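Local coordinates for protein ubiquitin-conjugating enzyme E2-21 kDa (Pichia angusta, PDB 5NL8) that probably catalyses the covalent attachment of ubiquitin to other proteins as an E2 conjugating enzyme, serving peroxisome biogenesis and the ubiquitination of the import receptor PEX5, at residues A[19-24]-A[31-36]; A[63-68]-A[137-142]; A[80-85]-A[111-116]; A[122-127]-A[151-156]; A[157-162]-A[172-177]. All coordinates share one frame; numbering follows the deposited sequence.

Interaction 1 (A[19-24]-A[31-36]); sequences KELTEK and TGIVDL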
# COMPACT_ATOMS: atom_id res chain seq x y z
N LYS A 19 15.96 10.56 -1.68
CA LYS A 19 17.40 10.32 -1.77
C LYS A 19 17.70 8.83 -1.89
O LYS A 19 18.49 8.42 -2.75
CB LYS A 19 18.11 10.91 -0.54
CG LYS A 19 19.35 10.14 -0.09
CD LYS A 19 20.54 10.35 -1.01
CE LYS A 19 21.78 9.64 -0.48
NZ LYS A 19 22.46 8.82 -1.52
N GLU A 20 17.07 8.04 -1.04
CA GLU A 20 17.27 6.60 -1.03
C GLU A 20 16.74 5.96 -2.31
O GLU A 20 17.27 4.96 -2.78
CB GLU A 20 16.60 5.98 0.19
CG GLU A 20 17.06 6.57 1.52
CD GLU A 20 18.46 6.11 1.91
OE1 GLU A 20 18.74 4.90 1.81
OE2 GLU A 20 19.27 6.96 2.32
N LEU A 21 15.69 6.55 -2.87
CA LEU A 21 15.05 5.98 -4.06
C LEU A 21 15.87 6.12 -5.35
O LEU A 21 15.99 5.18 -6.11
CB LEU A 21 13.67 6.59 -4.26
CG LEU A 21 12.53 5.97 -3.45
CD1 LEU A 21 11.23 6.72 -3.70
CD2 LEU A 21 12.38 4.49 -3.77
N THR A 22 16.43 7.31 -5.59
CA THR A 22 17.15 7.57 -6.84
C THR A 22 18.57 7.04 -6.78
O THR A 22 19.52 7.84 -6.83
CB THR A 22 17.20 9.07 -7.15
OG1 THR A 22 17.56 9.78 -5.96
CG2 THR A 22 15.85 9.57 -7.64
N GLU A 23 18.70 5.72 -6.75
CA GLU A 23 19.96 5.10 -6.38
C GLU A 23 19.74 3.59 -6.49
O GLU A 23 18.67 3.10 -6.14
CB GLU A 23 20.35 5.56 -4.97
CG GLU A 23 21.61 5.06 -4.40
CD GLU A 23 21.62 3.60 -4.15
OE1 GLU A 23 20.58 3.12 -3.67
OE2 GLU A 23 22.61 2.94 -4.51
N LYS A 24 20.75 2.86 -6.97
CA LYS A 24 20.54 1.46 -7.36
C LYS A 24 20.52 0.53 -6.15
O LYS A 24 19.68 -0.35 -6.08
CB LYS A 24 21.60 1.01 -8.36
CG LYS A 24 21.62 -0.51 -8.67
CD LYS A 24 20.22 -1.16 -8.85
CE LYS A 24 20.25 -2.51 -9.57
NZ LYS A 24 18.88 -3.10 -9.74
N THR A 31 12.82 -3.09 0.74
CA THR A 31 11.72 -2.89 1.67
C THR A 31 10.38 -2.91 0.94
O THR A 31 9.35 -3.21 1.54
CB THR A 31 11.85 -1.56 2.43
OG1 THR A 31 11.62 -0.47 1.53
CG2 THR A 31 13.23 -1.42 3.06
N GLY A 32 10.40 -2.58 -0.34
CA GLY A 32 9.19 -2.65 -1.15
C GLY A 32 8.65 -1.30 -1.59
O GLY A 32 7.71 -1.23 -2.38
N ILE A 33 9.24 -0.23 -1.07
CA ILE A 33 8.86 1.12 -1.48
C ILE A 33 9.34 1.39 -2.90
O ILE A 33 10.54 1.28 -3.19
CB ILE A 33 9.43 2.19 -0.54
CG1 ILE A 33 8.95 1.95 0.89
CG2 ILE A 33 9.05 3.58 -1.02
CD1 ILE A 33 9.54 2.93 1.88
N VAL A 34 8.42 1.74 -3.79
CA VAL A 34 8.76 1.99 -5.18
C VAL A 34 8.68 3.48 -5.51
O VAL A 34 9.55 4.01 -6.21
CB VAL A 34 7.86 1.20 -6.14
CG1 VAL A 34 8.20 1.53 -7.59
CG2 VAL A 34 8.01 -0.29 -5.88
N ASP A 35 7.65 4.16 -5.01
CA ASP A 35 7.54 5.60 -5.27
C ASP A 35 6.77 6.33 -4.17
O ASP A 35 6.05 5.71 -3.39
CB ASP A 35 6.87 5.84 -6.63
CG ASP A 35 7.12 7.24 -7.17
OD1 ASP A 35 8.01 7.93 -6.65
OD2 ASP A 35 6.42 7.64 -8.13
N LEU A 36 6.95 7.65 -4.12
CA LEU A 36 6.28 8.51 -3.14
C LEU A 36 6.31 9.97 -3.59
O LEU A 36 7.36 10.48 -3.97
CB LEU A 36 6.94 8.37 -1.76
CG LEU A 36 6.47 9.33 -0.66
CD1 LEU A 36 5.06 8.98 -0.21
CD2 LEU A 36 7.43 9.31 0.52
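At the junction between the N-terminal helix of the UBC fold and the first strand of its antiparallel sheet, L21 lays its two methyls against the backbone of I33, V34 and D35. CD2 rests 3.7 Å from the carbonyl O of I33 and 3.8 Å from that of V34, while CD1 reaches on toward CA of D35, at 4.2 Å. Helix 6-21 thus meets strand 33-38 mostly side chain against main chain; the closest pair of side-chain atoms is L21 CD2 and I33 CG2, 4.4 Å apart. In this E2 fold a loop joins the N-terminal helix to the edge strand, and L21 is the last helical residue: T22 leaves helical geometry as the centre of an inverse gamma turn. On the strand, V34 and D35 both face V49 of the neighbouring strand, a classic beta bulge. With an alanine here the isobutyl branch is gone, which is likely to open a gap over the carbonyls of I33 and V34 and weaken the hold of the helix end on the strand. Past I33 lies helix 135-147, where Q136, L139 and V140 touch the isoleucine side chain, whereas L36 turns to Y14 and V17 of the N-terminal helix.

Interaction 2 (A[63-68]-A[137-142]); sequences WKLEID and SALVAI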
# COMPACT_ATOMS: atom_id res chain seq x y z
N TRP A 63 1.15 -1.93 -6.13
CA TRP A 63 -0.09 -1.30 -5.68
C TRP A 63 0.11 0.18 -5.35
O TRP A 63 1.20 0.60 -4.94
CB TRP A 63 -0.66 -2.01 -4.45
CG TRP A 63 -1.39 -3.26 -4.78
CD1 TRP A 63 -2.72 -3.38 -5.05
CD2 TRP A 63 -0.83 -4.58 -4.86
NE1 TRP A 63 -3.03 -4.70 -5.30
CE2 TRP A 63 -1.89 -5.46 -5.19
CE3 TRP A 63 0.45 -5.10 -4.69
CZ2 TRP A 63 -1.70 -6.83 -5.36
CZ3 TRP A 63 0.64 -6.47 -4.85
CH2 TRP A 63 -0.43 -7.31 -5.18
N LYS A 64 -0.95 0.96 -5.55
CA LYS A 64 -0.93 2.38 -5.26
C LYS A 64 -1.60 2.66 -3.92
O LYS A 64 -2.55 1.97 -3.53
CB LYS A 64 -1.62 3.17 -6.37
CG LYS A 64 -0.94 4.47 -6.77
CD LYS A 64 -0.92 4.63 -8.29
CE LYS A 64 -0.21 5.90 -8.73
NZ LYS A 64 -0.92 7.13 -8.27
N LEU A 65 -1.09 3.66 -3.22
CA LEU A 65 -1.60 4.01 -1.90
C LEU A 65 -1.88 5.50 -1.82
O LEU A 65 -1.20 6.31 -2.46
CB LEU A 65 -0.60 3.64 -0.81
CG LEU A 65 -0.16 2.18 -0.62
CD1 LEU A 65 0.96 2.13 0.39
CD2 LEU A 65 -1.32 1.33 -0.16
N GLU A 66 -2.88 5.86 -1.03
CA GLU A 66 -3.15 7.24 -0.69
C GLU A 66 -3.03 7.44 0.82
O GLU A 66 -3.53 6.62 1.61
CB GLU A 66 -4.54 7.66 -1.19
CG GLU A 66 -4.92 9.08 -0.81
CD GLU A 66 -6.25 9.50 -1.40
OE1 GLU A 66 -6.56 9.08 -2.53
OE2 GLU A 66 -6.98 10.25 -0.72
N ILE A 67 -2.35 8.51 1.20
CA ILE A 67 -2.01 8.77 2.59
C ILE A 67 -2.47 10.15 3.03
O ILE A 67 -2.09 11.16 2.45
CB ILE A 67 -0.49 8.66 2.83
CG1 ILE A 67 0.02 7.30 2.36
CG2 ILE A 67 -0.16 8.88 4.29
CD1 ILE A 67 1.41 7.36 1.75
N ASP A 68 -3.30 10.19 4.07
CA ASP A 68 -3.77 11.44 4.64
C ASP A 68 -3.08 11.70 5.97
O ASP A 68 -3.06 10.84 6.85
CB ASP A 68 -5.29 11.41 4.81
CG ASP A 68 -6.03 11.26 3.49
OD1 ASP A 68 -5.46 10.67 2.55
OD2 ASP A 68 -7.17 11.74 3.39
N SER A 137 8.68 4.39 7.51
CA SER A 137 8.40 3.27 8.40
C SER A 137 6.94 2.82 8.26
O SER A 137 6.64 1.64 8.39
CB SER A 137 8.72 3.63 9.85
OG SER A 137 8.15 4.87 10.22
N ALA A 138 6.05 3.76 7.98
CA ALA A 138 4.64 3.42 7.76
C ALA A 138 4.47 2.60 6.48
O ALA A 138 3.79 1.56 6.48
CB ALA A 138 3.79 4.68 7.71
N LEU A 139 5.10 3.06 5.40
CA LEU A 139 5.06 2.31 4.14
C LEU A 139 5.60 0.89 4.33
O LEU A 139 4.95 -0.10 3.95
CB LEU A 139 5.86 3.05 3.06
CG LEU A 139 5.28 4.40 2.62
CD1 LEU A 139 6.17 5.10 1.60
CD2 LEU A 139 3.87 4.23 2.09
N VAL A 140 6.78 0.80 4.95
CA VAL A 140 7.39 -0.49 5.26
C VAL A 140 6.44 -1.36 6.07
O VAL A 140 6.32 -2.56 5.81
CB VAL A 140 8.72 -0.30 6.03
CG1 VAL A 140 9.23 -1.62 6.57
CG2 VAL A 140 9.77 0.35 5.12
N ALA A 141 5.75 -0.75 7.04
CA ALA A 141 4.78 -1.46 7.86
C ALA A 141 3.65 -2.06 7.03
O ALA A 141 3.18 -3.16 7.31
CB ALA A 141 4.20 -0.52 8.91
N ILE A 142 3.21 -1.34 6.00
CA ILE A 142 2.14 -1.87 5.14
C ILE A 142 2.64 -3.02 4.26
O ILE A 142 1.93 -4.03 4.07
CB ILE A 142 1.53 -0.76 4.28
CG1 ILE A 142 0.56 0.06 5.12
CG2 ILE A 142 0.80 -1.34 3.08
CD1 ILE A 142 0.69 1.52 4.88
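L65 and L139 meet methyl to methyl where the central sheet of the UBC fold packs on helix 135-147. The segment axes of strand 63-68 and that helix approach to 11.7 Å at an angle of 135°, a separation bridged by branched side chains from both partners. The close part is a cluster round one methyl: L139 CD2 lies 4.0 Å from L65 CD1, and I67 CD1 touches the same CD2 from a second position along the strand. The two leucines slide past each other in opposite directions, whereas I67 crosses L139 at about a right angle. In L139 the branch stands beside the backbone N and anti to the carbonyl carbon (chi1 -66°), which carries a side chain that starts along the helix flank over toward the strand.

Strand alternation sets the other side of the sheet apart. K64 and E66 turn from the helix toward the more open side, where E66 forms a salt bridge with R45 and K64 a hydrogen bond with S47. On the helix, V140 turns instead to I33 and T31. Within the apolar layer, I80 and I50 also touch I142, whose own approach to the strand is looser: its CG2 stands 4.4 Å from L65 CD1.

Interaction 3 (A[80-85]-A[111-116]); sequences IKFVVF and PNVNFK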
# COMPACT_ATOMS: atom_id res chain seq x y z
N ILE A 80 -4.20 5.57 5.94
CA ILE A 80 -3.71 5.06 4.67
C ILE A 80 -4.72 4.12 4.03
O ILE A 80 -5.34 3.31 4.71
CB ILE A 80 -2.35 4.36 4.85
CG1 ILE A 80 -1.34 5.35 5.45
CG2 ILE A 80 -1.84 3.80 3.54
CD1 ILE A 80 0.05 4.80 5.66
N LYS A 81 -4.88 4.24 2.71
CA LYS A 81 -5.76 3.33 1.99
C LYS A 81 -5.16 2.90 0.66
O LYS A 81 -4.36 3.62 0.07
CB LYS A 81 -7.13 3.98 1.75
CG LYS A 81 -7.13 5.08 0.69
CD LYS A 81 -8.54 5.57 0.37
CE LYS A 81 -8.53 6.59 -0.76
NZ LYS A 81 -9.89 7.13 -1.05
N PHE A 82 -5.54 1.70 0.20
CA PHE A 82 -5.20 1.26 -1.15
C PHE A 82 -6.09 1.95 -2.18
O PHE A 82 -7.27 2.19 -1.92
CB PHE A 82 -5.34 -0.26 -1.27
CG PHE A 82 -4.21 -1.02 -0.65
CD1 PHE A 82 -4.25 -1.35 0.70
CD2 PHE A 82 -3.12 -1.41 -1.40
CE1 PHE A 82 -3.21 -2.05 1.28
CE2 PHE A 82 -2.07 -2.11 -0.82
CZ PHE A 82 -2.12 -2.43 0.52
N VAL A 83 -5.53 2.25 -3.34
CA VAL A 83 -6.30 2.80 -4.45
C VAL A 83 -7.03 1.68 -5.18
O VAL A 83 -6.42 0.85 -5.85
CB VAL A 83 -5.40 3.56 -5.44
CG1 VAL A 83 -6.22 4.03 -6.64
CG2 VAL A 83 -4.72 4.74 -4.75
N VAL A 84 -8.35 1.66 -5.02
CA VAL A 84 -9.21 0.63 -5.60
C VAL A 84 -10.20 1.25 -6.59
O VAL A 84 -10.92 2.19 -6.24
CB VAL A 84 -9.98 -0.13 -4.50
CG1 VAL A 84 -10.97 -1.11 -5.11
CG2 VAL A 84 -9.00 -0.86 -3.57
N PHE A 85 -10.24 0.73 -7.81
CA PHE A 85 -11.17 1.23 -8.83
C PHE A 85 -12.29 0.23 -9.08
O PHE A 85 -12.17 -0.95 -8.75
CB PHE A 85 -10.44 1.51 -10.15
CG PHE A 85 -9.47 2.66 -10.08
CD1 PHE A 85 -9.64 3.69 -9.16
CD2 PHE A 85 -8.38 2.71 -10.94
CE1 PHE A 85 -8.74 4.75 -9.10
CE2 PHE A 85 -7.48 3.77 -10.88
CZ PHE A 85 -7.66 4.78 -9.97
N PRO A 111 -7.22 -9.67 4.20
CA PRO A 111 -7.96 -9.75 5.46
C PRO A 111 -8.15 -8.40 6.17
O PRO A 111 -9.20 -8.20 6.79
CB PRO A 111 -7.11 -10.69 6.30
CG PRO A 111 -6.52 -11.62 5.29
CD PRO A 111 -6.25 -10.77 4.07
N ASN A 112 -7.18 -7.50 6.07
CA ASN A 112 -7.25 -6.23 6.80
C ASN A 112 -7.56 -5.03 5.91
O ASN A 112 -7.26 -3.89 6.27
CB ASN A 112 -5.93 -5.99 7.55
CG ASN A 112 -5.57 -7.12 8.49
OD1 ASN A 112 -4.63 -7.87 8.23
ND2 ASN A 112 -6.30 -7.24 9.58
N VAL A 113 -8.15 -5.28 4.74
CA VAL A 113 -8.47 -4.21 3.80
C VAL A 113 -9.93 -4.27 3.32
O VAL A 113 -10.41 -5.34 2.93
CB VAL A 113 -7.54 -4.25 2.56
CG1 VAL A 113 -7.96 -3.22 1.52
CG2 VAL A 113 -6.09 -4.03 2.97
N ASN A 114 -10.61 -3.13 3.36
CA ASN A 114 -11.95 -3.00 2.79
C ASN A 114 -11.89 -3.14 1.27
O ASN A 114 -11.31 -2.29 0.59
CB ASN A 114 -12.57 -1.66 3.19
CG ASN A 114 -14.04 -1.53 2.80
OD1 ASN A 114 -14.42 -1.80 1.66
ND2 ASN A 114 -14.87 -1.13 3.75
N PHE A 115 -12.49 -4.20 0.74
CA PHE A 115 -12.36 -4.51 -0.68
C PHE A 115 -12.96 -3.43 -1.59
O PHE A 115 -12.52 -3.26 -2.72
CB PHE A 115 -13.01 -5.87 -0.99
CG PHE A 115 -12.80 -6.33 -2.40
CD1 PHE A 115 -11.66 -7.03 -2.76
CD2 PHE A 115 -13.75 -6.07 -3.38
CE1 PHE A 115 -11.47 -7.46 -4.06
CE2 PHE A 115 -13.56 -6.49 -4.68
CZ PHE A 115 -12.42 -7.19 -5.02
N LYS A 116 -13.96 -2.71 -1.08
CA LYS A 116 -14.62 -1.70 -1.91
C LYS A 116 -13.91 -0.35 -1.87
O LYS A 116 -13.68 0.27 -2.92
CB LYS A 116 -16.08 -1.54 -1.47
CG LYS A 116 -16.74 -0.27 -2.01
CD LYS A 116 -18.20 -0.17 -1.60
CE LYS A 116 -18.45 1.06 -0.74
NZ LYS A 116 -19.59 1.87 -1.25
O HOH W 1 -12.30 2.59 -3.66
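V84, V113 and F82 carry this contact between the end of strand 79-82, with the residues just past it, and the loop that leads toward the predicted catalytic cysteine, C121. V84 has the most surface buried, and it meets backbone rather than side chains: V84 CG1 lies 3.6 Å from F115 O. The same V84 CG1 is 3.7 Å from K116 O. CG1 reaches both carbonyls because it is anti to the backbone N (chi1 174°), which swings it toward the loop. Beside it a water lies within hydrogen-bonding distance of V84 O (3.0 Å) and K116 O (2.8 Å), but it has more acceptors near it than protons, so how they are shared is not settled.

Deeper in, V113 sets its CG2 methyl obliquely against the CD1-CE1 part of the F82 ring, 3.9 Å from CE1, and the two side chains cross at about a right angle. The same phenylalanine is packed by L65, I142, L146, M108 and I120, so V113 adds the loop to the hydrophobic interior of the E2 fold. Within the loop, N114 OD1 accepts from K116 N, in the carbonyl plane, at 2.9 Å: an Asx turn.

The contact is therefore apolar at its buried end and watered at its outer end. Between these two segments the hold is methyl packing; a direct backbone bond follows just beyond, between F82 and G118.

Interaction 4 (A[122-127]-A[151-156]); sequences LDILQQ and PLSPLN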
# COMPACT_ATOMS: atom_id res chain seq x y z
N LEU A 122 -7.56 0.76 10.99
CA LEU A 122 -6.82 1.71 11.82
C LEU A 122 -6.01 1.03 12.93
O LEU A 122 -5.02 1.58 13.41
CB LEU A 122 -7.79 2.72 12.44
CG LEU A 122 -8.55 3.63 11.46
CD1 LEU A 122 -9.81 4.18 12.10
CD2 LEU A 122 -7.65 4.76 10.98
N ASP A 123 -6.44 -0.17 13.31
CA ASP A 123 -5.77 -0.96 14.34
C ASP A 123 -4.29 -1.16 14.03
O ASP A 123 -3.44 -1.00 14.90
CB ASP A 123 -6.44 -2.33 14.50
CG ASP A 123 -7.80 -2.24 15.17
OD1 ASP A 123 -8.40 -1.14 15.18
OD2 ASP A 123 -8.28 -3.28 15.68
N ILE A 124 -4.01 -1.51 12.78
CA ILE A 124 -2.65 -1.86 12.35
C ILE A 124 -1.64 -0.79 12.74
O ILE A 124 -0.62 -1.09 13.36
CB ILE A 124 -2.59 -2.11 10.83
CG1 ILE A 124 -3.16 -3.49 10.48
CG2 ILE A 124 -1.15 -2.04 10.33
CD1 ILE A 124 -4.67 -3.55 10.42
N LEU A 125 -1.93 0.46 12.40
CA LEU A 125 -1.00 1.55 12.69
C LEU A 125 -1.16 2.09 14.11
O LEU A 125 -0.17 2.47 14.73
CB LEU A 125 -1.16 2.68 11.68
CG LEU A 125 -0.38 2.48 10.37
CD1 LEU A 125 -0.38 3.75 9.54
CD2 LEU A 125 1.04 2.02 10.66
N GLN A 126 -2.39 2.14 14.61
CA GLN A 126 -2.62 2.69 15.95
C GLN A 126 -1.86 1.91 17.02
O GLN A 126 -1.38 2.49 18.00
CB GLN A 126 -4.11 2.72 16.28
CG GLN A 126 -4.73 4.11 16.21
CD GLN A 126 -4.01 5.13 17.08
OE1 GLN A 126 -3.76 6.26 16.65
NE2 GLN A 126 -3.68 4.74 18.30
N GLN A 127 -1.74 0.60 16.84
CA GLN A 127 -1.08 -0.24 17.82
C GLN A 127 0.44 -0.13 17.76
O GLN A 127 1.13 -0.40 18.74
CB GLN A 127 -1.50 -1.70 17.64
CG GLN A 127 -2.99 -1.95 17.82
CD GLN A 127 -3.54 -1.32 19.08
OE1 GLN A 127 -4.36 -0.41 19.02
NE2 GLN A 127 -3.10 -1.81 20.23
N PRO A 151 -5.80 -11.82 11.51
CA PRO A 151 -7.22 -12.18 11.47
C PRO A 151 -7.99 -11.65 12.69
O PRO A 151 -9.19 -11.90 12.80
CB PRO A 151 -7.20 -13.71 11.45
CG PRO A 151 -5.88 -14.08 12.04
CD PRO A 151 -4.93 -13.01 11.60
N LEU A 152 -7.32 -10.94 13.58
CA LEU A 152 -7.97 -10.32 14.73
C LEU A 152 -8.85 -9.15 14.32
O LEU A 152 -9.94 -8.97 14.86
CB LEU A 152 -6.92 -9.85 15.75
CG LEU A 152 -6.30 -10.91 16.67
CD1 LEU A 152 -5.73 -10.26 17.92
CD2 LEU A 152 -7.32 -11.98 17.04
N SER A 153 -8.38 -8.35 13.37
CA SER A 153 -9.12 -7.16 12.93
C SER A 153 -9.43 -7.16 11.43
O SER A 153 -8.80 -6.43 10.67
CB SER A 153 -8.33 -5.90 13.31
OG SER A 153 -6.94 -6.10 13.12
N PRO A 154 -10.41 -7.97 11.01
CA PRO A 154 -10.72 -8.17 9.59
C PRO A 154 -11.67 -7.13 8.99
O PRO A 154 -12.62 -6.70 9.65
CB PRO A 154 -11.39 -9.55 9.59
CG PRO A 154 -12.11 -9.59 10.90
CD PRO A 154 -11.26 -8.81 11.88
N LEU A 155 -11.40 -6.75 7.75
CA LEU A 155 -12.31 -5.91 6.98
C LEU A 155 -12.80 -6.70 5.76
O LEU A 155 -13.74 -6.29 5.08
CB LEU A 155 -11.64 -4.61 6.53
CG LEU A 155 -11.16 -3.67 7.64
CD1 LEU A 155 -10.63 -2.37 7.06
CD2 LEU A 155 -12.28 -3.40 8.63
N ASN A 156 -12.13 -7.82 5.50
CA ASN A 156 -12.57 -8.77 4.48
C ASN A 156 -12.76 -10.13 5.13
O ASN A 156 -11.79 -10.81 5.45
CB ASN A 156 -11.56 -8.84 3.33
CG ASN A 156 -12.04 -9.72 2.17
OD1 ASN A 156 -12.65 -10.77 2.38
ND2 ASN A 156 -11.77 -9.28 0.95
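D123 and S153 meet beside the predicted catalytic cysteine, C121, of this E2 enzyme. The carboxylate oxygen OD2 of D123 comes 3.5 Å from CB of S153, but stays 4.0 Å from the serine OG, and no hydrogen bond joins the pair. The serine hydroxyl lies between its backbone N and carbonyl carbon (chi1 38°), which leaves CB rather than OG as the atom nearest the carboxylate. I124 approaches the serine from a second direction, more loosely, its CD1 4.4 Å from S153 OG.

Around this first shell, the backbone of D123 is held in the turn of the short helix 122-126 by the bond from Q127 N to D123 O. I124 also touches E150, and S153 itself touches C121, so the serine sits directly beside the predicted thioester site. The loop 151-156 is fastened by N112, whose ND2 bonds the S153 carbonyl, and by the backbone pairing of L155 and N156 with P111. Farther along, N156 caps the next helix by accepting from M159 N.

The two segments are lightly joined here, so the position of each probably depends more on its own neighbours, such as N112 and P111 for 151-156. Lacking a bond between carboxylate and hydroxyl, the contact gives proximity beside C121 rather than a polar tie.

Interaction 5 (A[157-162]-A[172-177]); sequences IDMANL and KDLVHY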
# COMPACT_ATOMS: atom_id res chain seq x y z
N ILE A 157 -14.02 -10.52 5.32
CA ILE A 157 -14.36 -11.74 6.05
C ILE A 157 -13.85 -13.01 5.37
O ILE A 157 -13.28 -13.88 6.02
CB ILE A 157 -15.88 -11.86 6.26
CG1 ILE A 157 -16.40 -10.66 7.05
CG2 ILE A 157 -16.23 -13.15 6.98
CD1 ILE A 157 -15.72 -10.47 8.38
N ASP A 158 -14.07 -13.11 4.06
CA ASP A 158 -13.70 -14.31 3.30
C ASP A 158 -12.21 -14.62 3.36
O ASP A 158 -11.81 -15.76 3.61
CB ASP A 158 -14.14 -14.16 1.84
CG ASP A 158 -15.65 -14.20 1.68
OD1 ASP A 158 -16.32 -14.97 2.40
OD2 ASP A 158 -16.17 -13.45 0.82
N MET A 159 -11.38 -13.61 3.13
CA MET A 159 -9.93 -13.80 3.17
C MET A 159 -9.47 -14.16 4.58
O MET A 159 -8.68 -15.10 4.77
CB MET A 159 -9.20 -12.54 2.68
CG MET A 159 -9.50 -12.18 1.23
SD MET A 159 -8.91 -13.40 0.05
CE MET A 159 -7.14 -13.15 0.15
N ALA A 160 -9.98 -13.43 5.58
CA ALA A 160 -9.63 -13.70 6.97
C ALA A 160 -9.99 -15.12 7.38
O ALA A 160 -9.23 -15.78 8.10
CB ALA A 160 -10.32 -12.70 7.89
N ASN A 161 -11.14 -15.61 6.92
CA ASN A 161 -11.55 -16.98 7.24
C ASN A 161 -10.74 -18.02 6.48
O ASN A 161 -10.44 -19.09 7.01
CB ASN A 161 -13.04 -17.17 6.95
CG ASN A 161 -13.92 -16.46 7.95
OD1 ASN A 161 -13.47 -16.08 9.03
ND2 ASN A 161 -15.19 -16.28 7.60
N LEU A 162 -10.39 -17.71 5.23
CA LEU A 162 -9.52 -18.59 4.46
C LEU A 162 -8.22 -18.78 5.22
O LEU A 162 -7.70 -19.89 5.33
CB LEU A 162 -9.25 -18.01 3.07
CG LEU A 162 -10.26 -18.35 1.97
CD1 LEU A 162 -9.91 -17.59 0.70
CD2 LEU A 162 -10.30 -19.84 1.71
N LYS A 172 -3.89 -17.86 -2.04
CA LYS A 172 -2.93 -17.58 -3.10
C LYS A 172 -3.60 -17.47 -4.47
O LYS A 172 -3.33 -16.53 -5.22
CB LYS A 172 -1.85 -18.67 -3.14
CG LYS A 172 -0.76 -18.53 -2.09
CD LYS A 172 0.18 -19.73 -2.12
CE LYS A 172 1.16 -19.71 -0.95
NZ LYS A 172 1.84 -18.39 -0.80
N ASP A 173 -4.46 -18.43 -4.78
CA ASP A 173 -5.16 -18.46 -6.07
C ASP A 173 -6.03 -17.23 -6.28
O ASP A 173 -6.11 -16.69 -7.39
CB ASP A 173 -6.01 -19.72 -6.19
CG ASP A 173 -5.19 -20.96 -6.45
OD1 ASP A 173 -5.78 -22.04 -6.63
OD2 ASP A 173 -3.94 -20.85 -6.48
N LEU A 174 -6.69 -16.78 -5.22
CA LEU A 174 -7.54 -15.60 -5.29
C LEU A 174 -6.70 -14.35 -5.57
O LEU A 174 -6.99 -13.59 -6.51
CB LEU A 174 -8.33 -15.44 -3.98
CG LEU A 174 -9.78 -14.95 -4.07
CD1 LEU A 174 -10.54 -15.68 -5.16
CD2 LEU A 174 -10.46 -15.12 -2.73
N VAL A 175 -5.64 -14.16 -4.78
CA VAL A 175 -4.76 -13.01 -4.98
C VAL A 175 -4.20 -13.00 -6.41
O VAL A 175 -4.23 -11.98 -7.10
CB VAL A 175 -3.60 -12.99 -3.97
CG1 VAL A 175 -2.71 -11.78 -4.20
CG2 VAL A 175 -4.14 -12.97 -2.54
N HIS A 176 -3.70 -14.16 -6.84
CA HIS A 176 -3.20 -14.33 -8.21
C HIS A 176 -4.26 -13.95 -9.25
O HIS A 176 -3.95 -13.31 -10.25
CB HIS A 176 -2.73 -15.77 -8.44
CG HIS A 176 -1.42 -16.10 -7.78
ND1 HIS A 176 -0.95 -17.39 -7.67
CD2 HIS A 176 -0.49 -15.31 -7.20
CE1 HIS A 176 0.22 -17.38 -7.05
NE2 HIS A 176 0.52 -16.12 -6.75
N TYR A 177 -5.50 -14.35 -9.00
CA TYR A 177 -6.60 -14.02 -9.90
C TYR A 177 -6.78 -12.52 -10.05
O TYR A 177 -6.85 -11.99 -11.18
CB TYR A 177 -7.91 -14.65 -9.42
CG TYR A 177 -9.13 -14.22 -10.22
CD1 TYR A 177 -9.36 -14.71 -11.50
CD2 TYR A 177 -10.05 -13.32 -9.69
CE1 TYR A 177 -10.47 -14.32 -12.22
CE2 TYR A 177 -11.16 -12.92 -10.41
CZ TYR A 177 -11.37 -13.43 -11.68
OH TYR A 177 -12.48 -13.04 -12.40
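M159 reaches across from helix 157-164 to helix 168-181, joining two C-terminal helices of the UBC fold whose segment axes run at 142° to each other and come within 11.7 Å. Its CB leaves the helix beside P111, which packs against it from the loop before the predicted active site. CG follows, anti to the carbonyl carbon (chi1 -62°), and the chain then bends at both chi2 and chi3, folding the thioether round toward the second helix. SD is the first atom to meet that helix, lying 3.6 Å from CD2 of L174 as the two side chains cross at a slant. The terminal methyl CE goes on to V175, 4.0 Å from its CG2, and there the crossing is near a right angle.

One turn on, L162 supports the leucine from a second position, its CD1 4.3 Å from L174 CD2. That methyl is thus touched by both M159 and L162. Beyond the pair, Y171 also touches M159, A170 touches L162, and V175 packs on F58.

No hydrogen bond or charge pair crosses between the segments, which implies that their mutual placement here rests on apolar fit and on the bent methionine, whose sulfur and methyl meet a leucine and a valine in turn.

Interaction 2 is the buried heart of the set, its centre about 4 Å from that of the chain, and interactions 1 and 3 extend it to the two outer strands of the same sheet. I33 of interaction 1 packs on L139, while I80 and F82 of interaction 3 pack on I142 and L65. Interactions 1, 3, 4 and 5 are only partly buried, and 5 lies farthest out, about 17 Å from centre to centre. Neither 4 nor 5 has a sheet strand as a segment, though L122 and L125 touch strand 79-82; both lean on loop 111-116. Interactions 2 and 5 are apolar, 1 and 3 set methyls on carbonyls, with a water in 3, and 4 brings a carboxylate near a serine without a bond.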